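Long-range contact in particle-associated glycoside hydrolase (Acinetobacter phage Fri1, PDB 6C72), which probably depolymerises the capsular polysaccharide of its Acinetobacter baumannii host, as a tailspike glycoside hydrolase that helps the phage enter the cell: residues E100-Q114 against V128-K142. Sequence-based numbering, arbitrary orientation.
Sequences ELLESDLIDQTTILQ and VQLPKGHIYAKAMAK. With ZN (zinc ion), chain Q; ZN (zinc ion), chain D.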
ATOM      1  N   GLU A 100      36.472 -18.226 -14.620  1.00 35.68           N
ATOM      2  CA  GLU A 100      36.792 -19.138 -13.516  1.00 36.21           C
ATOM      3  C   GLU A 100      38.129 -18.827 -12.851  1.00 35.50           C
ATOM      4  O   GLU A 100      38.807 -19.720 -12.347  1.00 35.97           O
ATOM      5  CB  GLU A 100      36.767 -20.589 -13.981  1.00 37.07           C
ATOM      6  CG  GLU A 100      35.503 -20.950 -14.704  1.00 38.08           C
ATOM      7  CD  GLU A 100      34.853 -22.183 -14.119  1.00 39.18           C
ATOM      8  OE1 GLU A 100      34.221 -22.064 -13.040  1.00 39.54           O
ATOM      9  OE2 GLU A 100      34.992 -23.274 -14.727  1.00 39.51           O
ATOM     10  N   LEU A 101      38.520 -17.562 -12.833  1.00 33.32           N
ATOM     11  CA  LEU A 101      39.738 -17.172 -12.145  1.00 33.98           C
ATOM     12  C   LEU A 101      39.506 -17.160 -10.637  1.00 32.95           C
ATOM     13  O   LEU A 101      38.390 -16.955 -10.162  1.00 32.16           O
ATOM     14  CB  LEU A 101      40.196 -15.803 -12.647  1.00 34.17           C
ATOM     15  CG  LEU A 101      40.735 -15.825 -14.086  1.00 35.62           C
ATOM     16  CD1 LEU A 101      41.200 -14.449 -14.549  1.00 35.98           C
ATOM     17  CD2 LEU A 101      41.882 -16.839 -14.213  1.00 37.61           C
ATOM     18  N   LEU A 102      40.567 -17.411  -9.881  1.00 40.68           N
ATOM     19  CA  LEU A 102      40.504 -17.311  -8.431  1.00 40.96           C
ATOM     20  C   LEU A 102      40.781 -15.877  -7.984  1.00 40.29           C
ATOM     21  O   LEU A 102      41.284 -15.050  -8.746  1.00 39.82           O
ATOM     22  CB  LEU A 102      41.483 -18.286  -7.782  1.00 42.00           C
ATOM     23  CG  LEU A 102      41.246 -19.722  -8.245  1.00 42.64           C
ATOM     24  CD1 LEU A 102      42.356 -20.660  -7.777  1.00 43.32           C
ATOM     25  CD2 LEU A 102      39.874 -20.187  -7.764  1.00 43.04           C
ATOM     26  N   GLU A 103      40.456 -15.590  -6.720  1.00 34.32           N
ATOM     27  CA  GLU A 103      40.710 -14.251  -6.196  1.00 34.14           C
ATOM     28  C   GLU A 103      42.189 -13.889  -6.274  1.00 34.86           C
ATOM     29  O   GLU A 103      42.533 -12.706  -6.382  1.00 34.84           O
ATOM     30  CB  GLU A 103      40.218 -14.132  -4.749  1.00 34.62           C
ATOM     31  CG  GLU A 103      40.276 -12.703  -4.210  1.00 34.79           C
ATOM     32  CD  GLU A 103      39.560 -12.517  -2.885  1.00 35.32           C
ATOM     33  OE1 GLU A 103      39.439 -13.491  -2.122  1.00 35.94           O
ATOM     34  OE2 GLU A 103      39.088 -11.399  -2.615  1.00 35.27           O
ATOM     35  N   SER A 104      43.079 -14.888  -6.256  1.00 34.72           N
ATOM     36  CA  SER A 104      44.507 -14.606  -6.327  1.00 36.71           C
ATOM     37  C   SER A 104      44.978 -14.236  -7.733  1.00 37.94           C
ATOM     38  O   SER A 104      46.096 -13.734  -7.873  1.00 39.77           O
ATOM     39  CB  SER A 104      45.319 -15.812  -5.829  1.00 37.88           C
ATOM     40  OG  SER A 104      45.004 -16.994  -6.545  1.00 37.93           O
ATOM     41  N   ASP A 105      44.146 -14.417  -8.759  1.00 47.24           N
ATOM     42  CA  ASP A 105      44.484 -13.996 -10.118  1.00 46.72           C
ATOM     43  C   ASP A 105      44.129 -12.523 -10.242  1.00 46.31           C
ATOM     44  O   ASP A 105      43.026 -12.159 -10.654  1.00 45.59           O
ATOM     45  CB  ASP A 105      43.729 -14.830 -11.144  1.00 46.25           C
ATOM     46  CG  ASP A 105      44.071 -16.308 -11.069  1.00 46.84           C
ATOM     47  OD1 ASP A 105      45.273 -16.666 -11.079  1.00 47.25           O
ATOM     48  OD2 ASP A 105      43.124 -17.122 -10.970  1.00 46.94           O
ATOM     49  N   LEU A 106      45.088 -11.663  -9.903  1.00 46.36           N
ATOM     50  CA  LEU A 106      44.872 -10.215  -9.856  1.00 46.39           C
ATOM     51  C   LEU A 106      45.068  -9.656 -11.257  1.00 46.00           C
ATOM     52  O   LEU A 106      46.113  -9.100 -11.601  1.00 46.46           O
ATOM     53  CB  LEU A 106      45.822  -9.557  -8.870  1.00 47.46           C
ATOM     54  CG  LEU A 106      45.810 -10.161  -7.477  1.00 48.08           C
ATOM     55  CD1 LEU A 106      46.896  -9.490  -6.668  1.00 49.16           C
ATOM     56  CD2 LEU A 106      44.457  -9.995  -6.826  1.00 47.80           C
ATOM     57  N   ILE A 107      44.050  -9.836 -12.091  1.00 46.78           N
ATOM     58  CA  ILE A 107      44.126  -9.492 -13.505  1.00 46.47           C
ATOM     59  C   ILE A 107      43.088  -8.415 -13.791  1.00 46.18           C
ATOM     60  O   ILE A 107      41.883  -8.641 -13.604  1.00 45.56           O
ATOM     61  CB  ILE A 107      43.918 -10.730 -14.393  1.00 46.04           C
ATOM     62  CG1 ILE A 107      45.125 -11.669 -14.263  1.00 46.48           C
ATOM     63  CG2 ILE A 107      43.694 -10.326 -15.832  1.00 45.78           C
ATOM     64  CD1 ILE A 107      44.864 -13.083 -14.728  1.00 46.50           C
ATOM     65  N   ASP A 108      43.550  -7.243 -14.235  1.00 39.15           N
ATOM     66  CA  ASP A 108      42.645  -6.150 -14.573  1.00 38.23           C
ATOM     67  C   ASP A 108      41.990  -6.458 -15.913  1.00 37.70           C
ATOM     68  O   ASP A 108      42.668  -6.536 -16.942  1.00 39.18           O
ATOM     69  CB  ASP A 108      43.410  -4.820 -14.604  1.00 39.97           C
ATOM     70  CG  ASP A 108      42.506  -3.595 -14.864  1.00 39.25           C
ATOM     71  OD1 ASP A 108      41.276  -3.716 -15.016  1.00 37.42           O
ATOM     72  OD2 ASP A 108      43.031  -2.466 -14.853  1.00 40.73           O
ATOM     73  N   GLN A 109      40.675  -6.637 -15.904  1.00 35.76           N
ATOM     74  CA  GLN A 109      39.923  -6.895 -17.126  1.00 35.25           C
ATOM     75  C   GLN A 109      38.918  -5.773 -17.373  1.00 34.38           C
ATOM     76  O   GLN A 109      37.888  -5.981 -18.022  1.00 33.47           O
ATOM     77  CB  GLN A 109      39.225  -8.256 -17.070  1.00 34.17           C
ATOM     78  CG  GLN A 109      40.122  -9.390 -16.535  1.00 34.95           C
ATOM     79  CD  GLN A 109      39.684 -10.795 -16.981  1.00 34.70           C
ATOM     80  OE1 GLN A 109      39.872 -11.187 -18.139  1.00 35.65           O
ATOM     81  NE2 GLN A 109      39.049 -11.524 -16.076  1.00 33.57           N
ATOM     82  N   THR A 110      39.214  -4.580 -16.843  1.00 34.95           N
ATOM     83  CA  THR A 110      38.293  -3.451 -16.942  1.00 35.32           C
ATOM     84  C   THR A 110      37.980  -3.111 -18.396  1.00 35.39           C
ATOM     85  O   THR A 110      36.812  -2.951 -18.773  1.00 35.09           O
ATOM     86  CB  THR A 110      38.890  -2.246 -16.210  1.00 36.75           C
ATOM     87  OG1 THR A 110      38.940  -2.527 -14.803  1.00 36.80           O
ATOM     88  CG2 THR A 110      38.064  -0.977 -16.454  1.00 37.67           C
ATOM     89  N   THR A 111      39.009  -3.025 -19.231  1.00 39.70           N
ATOM     90  CA  THR A 111      38.797  -2.629 -20.616  1.00 39.98           C
ATOM     91  C   THR A 111      37.887  -3.610 -21.348  1.00 39.08           C
ATOM     92  O   THR A 111      37.003  -3.197 -22.109  1.00 39.20           O
ATOM     93  CB  THR A 111      40.149  -2.504 -21.321  1.00 40.62           C
ATOM     94  OG1 THR A 111      40.920  -1.479 -20.680  1.00 41.66           O
ATOM     95  CG2 THR A 111      39.968  -2.147 -22.788  1.00 41.01           C
ATOM     96  N   ILE A 112      38.055  -4.910 -21.090  1.00 35.27           N
ATOM     97  CA  ILE A 112      37.260  -5.915 -21.793  1.00 34.56           C
ATOM     98  C   ILE A 112      35.795  -5.807 -21.405  1.00 33.16           C
ATOM     99  O   ILE A 112      34.913  -5.796 -22.276  1.00 33.23           O
ATOM    100  CB  ILE A 112      37.809  -7.326 -21.523  1.00 34.92           C
ATOM    101  CG1 ILE A 112      39.162  -7.513 -22.222  1.00 36.98           C
ATOM    102  CG2 ILE A 112      36.796  -8.392 -21.944  1.00 34.10           C
ATOM    103  CD1 ILE A 112      39.875  -8.755 -21.779  1.00 37.67           C
ATOM    104  N   LEU A 113      35.509  -5.726 -20.096  1.00 34.34           N
ATOM    105  CA  LEU A 113      34.116  -5.677 -19.649  1.00 33.94           C
ATOM    106  C   LEU A 113      33.435  -4.408 -20.137  1.00 34.52           C
ATOM    107  O   LEU A 113      32.278  -4.445 -20.569  1.00 34.56           O
ATOM    108  CB  LEU A 113      34.026  -5.772 -18.123  1.00 33.46           C
ATOM    109  CG  LEU A 113      32.617  -5.719 -17.515  1.00 33.11           C
ATOM    110  CD1 LEU A 113      31.710  -6.767 -18.140  1.00 32.99           C
ATOM    111  CD2 LEU A 113      32.642  -5.880 -15.989  1.00 32.81           C
ATOM    112  N   GLN A 114      34.153  -3.280 -20.104  1.00 31.50           N
ATOM    113  CA  GLN A 114      33.584  -2.026 -20.580  1.00 31.70           C
ATOM    114  C   GLN A 114      33.255  -2.111 -22.061  1.00 31.95           C
ATOM    115  O   GLN A 114      32.277  -1.515 -22.521  1.00 31.68           O
ATOM    116  CB  GLN A 114      34.546  -0.872 -20.310  1.00 32.93           C
ATOM    117  CG  GLN A 114      33.892   0.490 -20.487  1.00 33.22           C
ATOM    118  CD  GLN A 114      32.739   0.698 -19.521  1.00 32.29           C
ATOM    119  OE1 GLN A 114      32.929   0.695 -18.303  1.00 32.19           O
ATOM    120  NE2 GLN A 114      31.532   0.844 -20.058  1.00 31.76           N
ATOM    121  N   VAL A 128      24.876  -8.356 -20.541  1.00 28.95           N
ATOM    122  CA  VAL A 128      26.254  -8.827 -20.549  1.00 28.53           C
ATOM    123  C   VAL A 128      26.352  -9.913 -19.492  1.00 28.81           C
ATOM    124  O   VAL A 128      26.190  -9.643 -18.291  1.00 27.88           O
ATOM    125  CB  VAL A 128      27.257  -7.701 -20.285  1.00 28.22           C
ATOM    126  CG1 VAL A 128      28.627  -8.311 -20.060  1.00 28.32           C
ATOM    127  CG2 VAL A 128      27.270  -6.719 -21.452  1.00 28.59           C
ATOM    128  N   GLN A 129      26.566 -11.146 -19.945  1.00 31.61           N
ATOM    129  CA  GLN A 129      26.666 -12.303 -19.066  1.00 32.10           C
ATOM    130  C   GLN A 129      28.104 -12.446 -18.588  1.00 30.51           C
ATOM    131  O   GLN A 129      29.039 -12.436 -19.400  1.00 29.95           O
ATOM    132  CB  GLN A 129      26.220 -13.569 -19.801  1.00 33.48           C
ATOM    133  CG  GLN A 129      26.303 -14.837 -18.980  1.00 34.05           C
ATOM    134  CD  GLN A 129      25.265 -14.878 -17.858  1.00 34.04           C
ATOM    135  OE1 GLN A 129      24.072 -14.631 -18.084  1.00 34.34           O
ATOM    136  NE2 GLN A 129      25.714 -15.188 -16.644  1.00 33.53           N
ATOM    137  N   LEU A 130      28.278 -12.532 -17.307  1.00 28.20           N
ATOM    138  CA  LEU A 130      29.590 -12.833 -16.763  1.00 28.21           C
ATOM    139  C   LEU A 130      29.678 -14.314 -16.431  1.00 28.69           C
ATOM    140  O   LEU A 130      28.674 -14.927 -16.070  1.00 28.76           O
ATOM    141  CB  LEU A 130      29.882 -12.028 -15.496  1.00 27.53           C
ATOM    142  CG  LEU A 130      29.857 -10.520 -15.684  1.00 27.28           C
ATOM    143  CD1 LEU A 130      30.196  -9.796 -14.393  1.00 26.91           C
ATOM    144  CD2 LEU A 130      30.796 -10.117 -16.823  1.00 27.83           C
ATOM    145  N   PRO A 131      30.836 -14.938 -16.565  1.00 29.28           N
ATOM    146  CA  PRO A 131      30.981 -16.338 -16.162  1.00 29.90           C
ATOM    147  C   PRO A 131      31.205 -16.423 -14.656  1.00 29.28           C
ATOM    148  O   PRO A 131      31.285 -15.428 -13.956  1.00 28.48           O
ATOM    149  CB  PRO A 131      32.228 -16.784 -16.930  1.00 30.97           C
ATOM    150  CG  PRO A 131      33.072 -15.551 -16.929  1.00 30.61           C
ATOM    151  CD  PRO A 131      32.102 -14.386 -17.077  1.00 29.68           C
ATOM    152  N   LYS A 132      31.353 -17.641 -14.170  1.00 30.98           N
ATOM    153  CA  LYS A 132      31.824 -17.824 -12.808  1.00 30.47           C
ATOM    154  C   LYS A 132      33.283 -17.376 -12.700  1.00 29.61           C
ATOM    155  O   LYS A 132      34.004 -17.273 -13.694  1.00 30.35           O
ATOM    156  CB  LYS A 132      31.692 -19.289 -12.389  1.00 31.95           C
ATOM    157  CG  LYS A 132      30.252 -19.775 -12.309  1.00 33.34           C
ATOM    158  CD  LYS A 132      30.161 -21.108 -11.623  1.00 34.20           C
ATOM    159  CE  LYS A 132      30.599 -22.216 -12.546  1.00 34.03           C
ATOM    160  NZ  LYS A 132      30.683 -23.469 -11.776  1.00 33.79           N
ATOM    161  N   GLY A 133      33.700 -17.081 -11.479  1.00 32.79           N
ATOM    162  CA  GLY A 133      35.067 -16.707 -11.184  1.00 31.65           C
ATOM    163  C   GLY A 133      35.146 -15.332 -10.544  1.00 30.00           C
ATOM    164  O   GLY A 133      34.156 -14.611 -10.420  1.00 29.38           O
ATOM    165  N   HIS A 134      36.365 -14.994 -10.121  1.00 31.79           N
ATOM    166  CA  HIS A 134      36.664 -13.657  -9.621  1.00 30.78           C
ATOM    167  C   HIS A 134      37.082 -12.786 -10.795  1.00 30.26           C
ATOM    168  O   HIS A 134      37.904 -13.197 -11.620  1.00 30.69           O
ATOM    169  CB  HIS A 134      37.756 -13.690  -8.554  1.00 31.31           C
ATOM    170  CG  HIS A 134      37.308 -14.297  -7.258  1.00 31.84           C
ATOM    171  ND1 HIS A 134      36.956 -13.542  -6.160  1.00 31.72           N
ATOM    172  CD2 HIS A 134      37.114 -15.591  -6.899  1.00 32.76           C
ATOM    173  CE1 HIS A 134      36.595 -14.343  -5.173  1.00 32.43           C
ATOM    174  NE2 HIS A 134      36.673 -15.591  -5.598  1.00 33.06           N
ATOM    175  N   ILE A 135      36.478 -11.606 -10.890  1.00 33.79           N
ATOM    176  CA  ILE A 135      36.694 -10.687 -11.997  1.00 33.51           C
ATOM    177  C   ILE A 135      37.048  -9.329 -11.409  1.00 33.72           C
ATOM    178  O   ILE A 135      36.244  -8.739 -10.676  1.00 33.64           O
ATOM    179  CB  ILE A 135      35.451 -10.583 -12.893  1.00 33.06           C
ATOM    180  CG1 ILE A 135      35.055 -11.970 -13.399  1.00 33.79           C
ATOM    181  CG2 ILE A 135      35.714  -9.653 -14.059  1.00 32.99           C
ATOM    182  CD1 ILE A 135      33.729 -12.005 -14.108  1.00 34.07           C
ATOM    183  N   TYR A 136      38.242  -8.834 -11.723  1.00 33.02           N
ATOM    184  CA  TYR A 136      38.651  -7.482 -11.350  1.00 33.87           C
ATOM    185  C   TYR A 136      38.446  -6.610 -12.579  1.00 33.87           C
ATOM    186  O   TYR A 136      39.262  -6.622 -13.503  1.00 34.07           O
ATOM    187  CB  TYR A 136      40.098  -7.445 -10.874  1.00 34.87           C
ATOM    188  CG  TYR A 136      40.362  -8.208  -9.589  1.00 35.20           C
ATOM    189  CD1 TYR A 136      40.277  -7.576  -8.350  1.00 36.03           C
ATOM    190  CD2 TYR A 136      40.724  -9.552  -9.615  1.00 34.97           C
ATOM    191  CE1 TYR A 136      40.535  -8.257  -7.176  1.00 36.50           C
ATOM    192  CE2 TYR A 136      40.975 -10.245  -8.442  1.00 35.50           C
ATOM    193  CZ  TYR A 136      40.881  -9.593  -7.225  1.00 36.21           C
ATOM    194  OH  TYR A 136      41.147 -10.275  -6.058  1.00 36.90           O
ATOM    195  N   ALA A 137      37.355  -5.849 -12.583  1.00 33.91           N
ATOM    196  CA  ALA A 137      36.995  -5.051 -13.747  1.00 34.05           C
ATOM    197  C   ALA A 137      35.875  -4.089 -13.395  1.00 34.61           C
ATOM    198  O   ALA A 137      34.735  -4.517 -13.191  1.00 33.88           O
ATOM    199  CB  ALA A 137      36.552  -5.946 -14.904  1.00 32.99           C
ATOM    200  N   LYS A 138      36.168  -2.793 -13.348  1.00 32.72           N
ATOM    201  CA  LYS A 138      35.131  -1.824 -13.039  1.00 33.69           C
ATOM    202  C   LYS A 138      34.424  -1.440 -14.325  1.00 33.54           C
ATOM    203  O   LYS A 138      35.022  -1.435 -15.397  1.00 33.30           O
ATOM    204  CB  LYS A 138      35.692  -0.592 -12.323  1.00 35.47           C
ATOM    205  CG  LYS A 138      36.616   0.263 -13.100  1.00 36.33           C
ATOM    206  CD  LYS A 138      37.076   1.432 -12.236  1.00 38.10           C
ATOM    207  CE  LYS A 138      37.867   2.444 -13.053  1.00 39.20           C
ATOM    208  NZ  LYS A 138      38.081   3.717 -12.294  1.00 40.82           N
ATOM    209  N   ALA A 139      33.131  -1.194 -14.223  1.00 31.95           N
ATOM    210  CA  ALA A 139      32.299  -0.968 -15.391  1.00 31.83           C
ATOM    211  C   ALA A 139      31.446   0.268 -15.186  1.00 33.49           C
ATOM    212  O   ALA A 139      30.944   0.531 -14.086  1.00 34.25           O
ATOM    213  CB  ALA A 139      31.400  -2.170 -15.691  1.00 30.20           C
ATOM    214  N   MET A 140      31.317   1.029 -16.253  1.00 36.11           N
ATOM    215  CA  MET A 140      30.374   2.125 -16.321  1.00 37.29           C
ATOM    216  C   MET A 140      29.109   1.573 -16.969  1.00 37.05           C
ATOM    217  O   MET A 140      29.170   1.030 -18.079  1.00 36.32           O
ATOM    218  CB  MET A 140      30.980   3.275 -17.122  1.00 38.00           C
ATOM    219  CG  MET A 140      30.216   4.560 -17.122  1.00 38.94           C
ATOM    220  SD  MET A 140      31.141   5.901 -17.940  1.00 39.82           S
ATOM    221  CE  MET A 140      32.731   5.742 -17.128  1.00 40.10           C
ATOM    222  N   ALA A 141      27.991   1.628 -16.242  1.00 31.34           N
ATOM    223  CA  ALA A 141      26.725   1.160 -16.790  1.00 30.67           C
ATOM    224  C   ALA A 141      26.300   2.028 -17.975  1.00 31.19           C
ATOM    225  O   ALA A 141      26.604   3.227 -18.050  1.00 31.92           O
ATOM    226  CB  ALA A 141      25.636   1.169 -15.713  1.00 30.51           C
ATOM    227  N   LYS A 142      25.604   1.403 -18.918  1.00 30.61           N
ATOM    228  CA  LYS A 142      25.053   2.086 -20.074  1.00 31.15           C
ATOM    229  C   LYS A 142      23.578   1.722 -20.190  1.00 31.19           C
ATOM    230  O   LYS A 142      23.146   0.671 -19.718  1.00 30.69           O
ATOM    231  CB  LYS A 142      25.826   1.712 -21.349  1.00 30.97           C
ATOM    232  CG  LYS A 142      27.318   2.053 -21.290  1.00 31.28           C
ATOM    233  CD  LYS A 142      27.534   3.522 -20.928  1.00 32.33           C
ATOM    234  CE  LYS A 142      28.963   3.818 -20.470  1.00 32.89           C
ATOM    235  NZ  LYS A 142      29.927   3.880 -21.614  1.00 33.43           N
TER
HETATM  236 ZN    ZN Q 814      38.554 -12.155  -0.583  1.00 59.49          ZN
HETATM  237 ZN    ZN D 801      36.347 -17.281  -4.594  1.00 35.61          ZN
HETATM  238  O   HOH W   1      36.894 -15.279 -13.582  1.00 30.29           O
HETATM  239  O   HOH W   2      40.359 -12.435 -11.607  1.00 32.60           O
HETATM  240  O   HOH W   3      40.059 -10.353 -13.266  1.00 27.26           O
HETATM  241  O   HOH W   4      35.025   0.991 -16.802  1.00 33.31           O
HETATM  242  O   HOH W   5      37.899 -18.404  -3.609  1.00 36.49           O
HETATM  243  O   HOH W   6      35.203 -16.492  -2.498  1.00 32.51           O
HETATM  244  O   HOH W   7      35.825 -18.676  -5.920  1.00 31.53           O
HETATM  245  O   HOH W   8      37.527 -10.542   0.003  1.00 31.58           O
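At the N-terminal end of the tailspike's parallel beta-helix, Leu-113 of helix 110-122 packs onto an N-terminal coil, meeting strands 126-129 and 133-140. Its two methyls divide the work: CD1 of Leu-113 lies 3.7 Å from CD2 of Leu-130 and also reaches Val-128, while the other methyl, CD2 of Leu-113, rests on Ala-137 and Ala-139. Trp-181, from the next coil, closes on the same leucine.

The next residue, Gln-114, grips the backbone of Met-140 at two points with its side-chain amide. Gln-114 OE1 accepts from Met-140 N (2.6 Å) on an in-plane lone pair, and Gln-114 NE2 donates to Met-140 O (3.1 Å), both nearly straight at 173°. The bend at chi2 (62°) turns the amide to the strand, mimicking a neighbouring strand's backbone.

At the helix entrance, Gln-109 N at the N-cap position donates to Tyr-136 O (2.8 Å). Thr-110 OG1 receives Lys-138 N and is itself tied to Asp-108 OD1, which also accepts Thr-110 N in an Asx turn.

The Tyr-136 hydroxyl, on strand 133-140, donates to Glu-103 O of the preceding loop (2.8 Å) in the carbonyl plane, with Leu-106 CD2 against the ring carbon CZ. Glu-103 CB sits over the His-134 ring, 3.6 Å from its centroid and 12° off the normal, a CH-pi contact. His-134 NE2 binds one zinc (2.0 Å), with ND1 hydrogen-bonded to His-182; both Glu-103 carboxylate oxygens chelate another zinc at 2.2 Å, and OE2 also meets Ser-209.

Such an amphipathic helix, laid across the open hydrophobic end of the coils, is the N-terminal cap typical of parallel beta-helix proteins.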